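Local coordinates for PrgB (Enterococcus faecalis, PDB 6EVU), which promotes cell aggregation, biofilm formation and conjugation by binding and compacting DNA, this chain being its adhesin domain, at residues V22-D33 / F304-P315. Residues are numbered along the deposited sequence; the frame is centred on the assembly and turned at random.
Sequences VNEAISKNLVFD and FSTNLNAQSVKP
With OG1 of T306 set between its own backbone N and carbonyl carbon (chi1 55°), the hydroxyl faces F32 while CG2 lies against L30. F32 N-H runs almost straight into T306 OG1 (2.9 Å), and T306 N returns a bond to F32 O from above that carbonyl's plane, so main chain and side chain together grip F32. Next to these bonds the F32 and F304 rings meet obliquely, planes at 59°, with F32 CD2 3.7 Å from F304 CD2 at the F304 edge; F177 of strand 169-179 packs on both. Midway, I26 and L308 meet tip to tip, CG2 to CD1 3.5 Å. I26 CG1 sits beside its backbone N (chi1 -50°), which carries CD1 across to V313 CG1 at 3.6 Å. K28 NZ lies 2.9 Å from A310 O and shares water 1 with L308 N. Beyond, E24 and V313 exchange both backbone bonds, I26 N adds one to Q311 O (3.0 Å), and E24 CD lies against P315 CB (3.4 Å). In this GbpC-family adhesin domain the C-terminal segment thus pairs with one that follows helix 4-13: 24-25 and 312-313 form a two-stranded antiparallel ribbon, and 22-33 runs on into 30-31, an antiparallel partner of strand 119-121 in the nine-stranded sheet.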
loop_
_atom_site.group_PDB
_atom_site.type_symbol
_atom_site.label_atom_id
_atom_site.label_comp_id
_atom_site.label_asym_id
_atom_site.label_seq_id
_atom_site.Cartn_x
_atom_site.Cartn_y
_atom_site.Cartn_z
ATOM N N VAL A 22 20.754 17.801 6.709
ATOM C CA VAL A 22 19.696 18.168 7.645
ATOM C C VAL A 22 18.775 16.976 7.834
ATOM O O VAL A 22 18.409 16.289 6.874
ATOM C CB VAL A 22 18.906 19.400 7.178
ATOM C CG1 VAL A 22 19.730 20.662 7.228
ATOM C CG2 VAL A 22 18.273 19.159 5.795
ATOM N N ASN A 23 18.439 16.695 9.088
ATOM C CA ASN A 23 17.659 15.523 9.425
ATOM C C ASN A 23 17.018 15.750 10.785
ATOM O O ASN A 23 17.595 16.397 11.663
ATOM C CB ASN A 23 18.515 14.264 9.428
ATOM C CG ASN A 23 19.313 14.132 10.676
ATOM O OD1 ASN A 23 18.889 13.479 11.631
ATOM N ND2 ASN A 23 20.487 14.787 10.702
ATOM N N GLU A 24 15.794 15.252 10.924
ATOM C CA GLU A 24 15.071 15.316 12.182
ATOM C C GLU A 24 14.641 13.906 12.533
ATOM O O GLU A 24 14.168 13.164 11.676
ATOM C CB GLU A 24 13.852 16.244 12.097
ATOM C CG GLU A 24 13.062 16.096 10.817
ATOM C CD GLU A 24 11.795 16.947 10.810
ATOM O OE1 GLU A 24 11.771 17.967 11.541
ATOM O OE2 GLU A 24 10.830 16.595 10.081
ATOM N N ALA A 25 14.822 13.544 13.793
ATOM C CA ALA A 25 14.425 12.230 14.252
ATOM C C ALA A 25 12.920 12.034 14.080
ATOM O O ALA A 25 12.114 12.970 14.153
ATOM C CB ALA A 25 14.843 12.037 15.712
ATOM N N ILE A 26 12.536 10.818 13.750
ATOM C CA ILE A 26 11.118 10.478 13.685
ATOM C C ILE A 26 10.734 9.875 15.023
ATOM O O ILE A 26 11.280 8.841 15.415
ATOM C CB ILE A 26 10.845 9.488 12.559
ATOM C CG1 ILE A 26 11.470 9.977 11.264
ATOM C CG2 ILE A 26 9.349 9.310 12.421
ATOM C CD1 ILE A 26 11.959 8.836 10.406
ATOM N N SER A 27 9.812 10.507 15.727
ATOM C CA SER A 27 9.294 9.882 16.940
ATOM C C SER A 27 8.339 8.733 16.574
ATOM O O SER A 27 7.448 8.884 15.729
ATOM C CB SER A 27 8.601 10.915 17.836
ATOM O OG SER A 27 7.412 11.430 17.253
ATOM N N LYS A 28 8.555 7.567 17.193
ATOM C CA LYS A 28 7.676 6.419 16.981
ATOM C C LYS A 28 6.632 6.333 18.098
ATOM O O LYS A 28 6.560 5.384 18.870
ATOM C CB LYS A 28 8.490 5.137 16.853
ATOM C CG LYS A 28 9.966 5.332 16.445
ATOM C CD LYS A 28 10.230 5.403 14.925
ATOM C CE LYS A 28 11.711 5.116 14.592
ATOM N NZ LYS A 28 11.978 4.774 13.155
ATOM N N ASN A 29 5.766 7.341 18.127
ATOM C CA ASN A 29 4.719 7.402 19.144
ATOM C C ASN A 29 3.620 6.379 18.878
ATOM O O ASN A 29 3.088 5.758 19.811
ATOM C CB ASN A 29 4.127 8.809 19.160
ATOM C CG ASN A 29 5.179 9.883 18.949
ATOM O OD1 ASN A 29 5.255 10.528 17.886
ATOM N ND2 ASN A 29 6.011 10.072 19.968
ATOM N N LEU A 30 3.262 6.215 17.623
ATOM C CA LEU A 30 2.258 5.254 17.211
ATOM C C LEU A 30 2.933 3.917 16.972
ATOM O O LEU A 30 3.918 3.842 16.223
ATOM C CB LEU A 30 1.591 5.732 15.922
ATOM C CG LEU A 30 0.605 4.730 15.320
ATOM C CD1 LEU A 30 -0.617 4.589 16.252
ATOM C CD2 LEU A 30 0.204 5.140 13.872
ATOM N N VAL A 31 2.434 2.876 17.629
ATOM C CA VAL A 31 2.908 1.508 17.445
ATOM C C VAL A 31 1.804 0.715 16.745
ATOM O O VAL A 31 0.766 0.413 17.343
ATOM C CB VAL A 31 3.285 0.864 18.785
ATOM C CG1 VAL A 31 3.871 -0.578 18.584
ATOM C CG2 VAL A 31 4.260 1.802 19.588
ATOM N N PHE A 32 2.075 0.313 15.505
ATOM C CA PHE A 32 1.135 -0.485 14.737
ATOM C C PHE A 32 1.996 -1.409 13.873
ATOM O O PHE A 32 2.294 -1.165 12.707
ATOM C CB PHE A 32 0.168 0.378 13.915
ATOM C CG PHE A 32 -1.093 -0.369 13.567
ATOM C CD1 PHE A 32 -2.178 -0.287 14.388
ATOM C CD2 PHE A 32 -1.162 -1.208 12.475
ATOM C CE1 PHE A 32 -3.331 -1.017 14.090
ATOM C CE2 PHE A 32 -2.327 -1.924 12.177
ATOM C CZ PHE A 32 -3.376 -1.824 12.992
ATOM N N ASP A 33 2.383 -2.526 14.458
ATOM C CA ASP A 33 3.387 -3.415 13.869
ATOM C C ASP A 33 3.082 -4.833 14.346
ATOM O O ASP A 33 2.042 -5.076 14.953
ATOM C CB ASP A 33 4.794 -2.927 14.234
ATOM C CG ASP A 33 5.029 -2.893 15.732
ATOM O OD1 ASP A 33 4.381 -3.625 16.485
ATOM O OD2 ASP A 33 5.894 -2.095 16.144
ATOM N N PHE A 304 0.572 -2.257 5.744
ATOM C CA PHE A 304 0.564 -1.082 6.606
ATOM C C PHE A 304 1.219 -1.396 7.936
ATOM O O PHE A 304 0.792 -2.318 8.620
ATOM C CB PHE A 304 -0.847 -0.591 6.892
ATOM C CG PHE A 304 -0.867 0.581 7.799
ATOM C CD1 PHE A 304 -0.623 1.848 7.284
ATOM C CD2 PHE A 304 -1.091 0.429 9.196
ATOM C CE1 PHE A 304 -0.621 2.983 8.146
ATOM C CE2 PHE A 304 -1.126 1.578 10.051
ATOM C CZ PHE A 304 -0.870 2.831 9.535
ATOM N N SER A 305 2.232 -0.603 8.315
ATOM C CA SER A 305 2.815 -0.750 9.649
ATOM C C SER A 305 3.544 0.530 10.011
ATOM O O SER A 305 3.711 1.433 9.195
ATOM C CB SER A 305 3.798 -1.932 9.730
ATOM O OG SER A 305 5.098 -1.566 9.298
ATOM N N THR A 306 4.103 0.540 11.221
ATOM C CA THR A 306 4.903 1.644 11.724
ATOM C C THR A 306 6.377 1.282 11.779
ATOM O O THR A 306 7.155 1.968 12.461
ATOM C CB THR A 306 4.428 2.079 13.119
ATOM O OG1 THR A 306 4.443 0.939 14.006
ATOM C CG2 THR A 306 3.100 2.729 13.053
ATOM N N ASN A 307 6.761 0.211 11.093
ATOM C CA ASN A 307 8.151 -0.241 10.983
ATOM C C ASN A 307 8.831 0.558 9.881
ATOM O O ASN A 307 8.822 0.169 8.705
ATOM C CB ASN A 307 8.166 -1.730 10.666
ATOM C CG ASN A 307 7.886 -2.592 11.886
ATOM O OD1 ASN A 307 6.960 -3.423 11.879
ATOM N ND2 ASN A 307 8.715 -2.434 12.936
ATOM N N LEU A 308 9.361 1.721 10.243
ATOM C CA LEU A 308 9.957 2.607 9.261
ATOM C C LEU A 308 11.324 2.074 8.886
ATOM O O LEU A 308 12.105 1.641 9.748
ATOM C CB LEU A 308 10.086 4.040 9.814
ATOM C CG LEU A 308 8.916 4.584 10.635
ATOM C CD1 LEU A 308 9.154 6.022 11.100
ATOM C CD2 LEU A 308 7.698 4.512 9.738
ATOM N N ASN A 309 11.659 2.159 7.601
ATOM C CA ASN A 309 13.019 1.812 7.200
ATOM C C ASN A 309 13.997 2.976 7.346
ATOM O O ASN A 309 15.059 2.999 6.679
ATOM C CB ASN A 309 13.004 1.245 5.784
ATOM C CG ASN A 309 12.331 -0.108 5.734
ATOM O OD1 ASN A 309 12.667 -0.991 6.525
ATOM N ND2 ASN A 309 11.379 -0.278 4.830
ATOM N N ALA A 310 13.719 3.905 8.273
ATOM C CA ALA A 310 14.646 4.971 8.618
ATOM C C ALA A 310 14.442 5.376 10.078
ATOM O O ALA A 310 13.516 4.917 10.754
ATOM C CB ALA A 310 14.478 6.171 7.682
ATOM N N GLN A 311 15.330 6.240 10.568
ATOM C CA GLN A 311 15.191 6.815 11.897
ATOM C C GLN A 311 15.003 8.314 11.852
ATOM O O GLN A 311 14.626 8.912 12.868
ATOM C CB GLN A 311 16.427 6.507 12.766
ATOM C CG GLN A 311 17.012 5.125 12.531
ATOM C CD GLN A 311 16.697 4.155 13.661
ATOM O OE1 GLN A 311 15.528 3.985 14.036
ATOM N NE2 GLN A 311 17.740 3.520 14.218
ATOM N N SER A 312 15.294 8.940 10.718
ATOM C CA SER A 312 15.227 10.382 10.589
ATOM C C SER A 312 14.861 10.653 9.146
ATOM O O SER A 312 14.883 9.750 8.314
ATOM C CB SER A 312 16.542 11.062 11.003
ATOM O OG SER A 312 17.636 10.648 10.212
ATOM N N VAL A 313 14.467 11.889 8.864
ATOM C CA VAL A 313 13.998 12.267 7.536
ATOM C C VAL A 313 14.474 13.682 7.330
ATOM O O VAL A 313 14.794 14.385 8.283
ATOM C CB VAL A 313 12.460 12.213 7.362
ATOM C CG1 VAL A 313 11.982 10.808 7.391
ATOM C CG2 VAL A 313 11.800 13.034 8.477
ATOM N N LYS A 314 14.472 14.106 6.087
ATOM C CA LYS A 314 14.647 15.511 5.803
ATOM C C LYS A 314 13.418 16.288 6.262
ATOM O O LYS A 314 12.292 15.925 5.894
ATOM C CB LYS A 314 14.825 15.764 4.311
ATOM C CG LYS A 314 14.889 17.266 4.048
ATOM C CD LYS A 314 15.303 17.623 2.652
ATOM C CE LYS A 314 16.451 18.578 2.732
ATOM N NZ LYS A 314 16.742 19.347 1.487
ATOM N N PRO A 315 13.590 17.332 7.071
ATOM C CA PRO A 315 12.608 18.366 7.390
ATOM C C PRO A 315 12.392 19.346 6.229
ATOM O O PRO A 315 11.233 19.621 5.923
ATOM C CB PRO A 315 13.242 19.072 8.580
ATOM C CG PRO A 315 14.720 18.955 8.308
ATOM C CD PRO A 315 14.870 17.563 7.767
HETATM O O HOH W 1 10.750 2.170 12.774
HETATM O O HOH W 2 6.586 0.034 15.195
#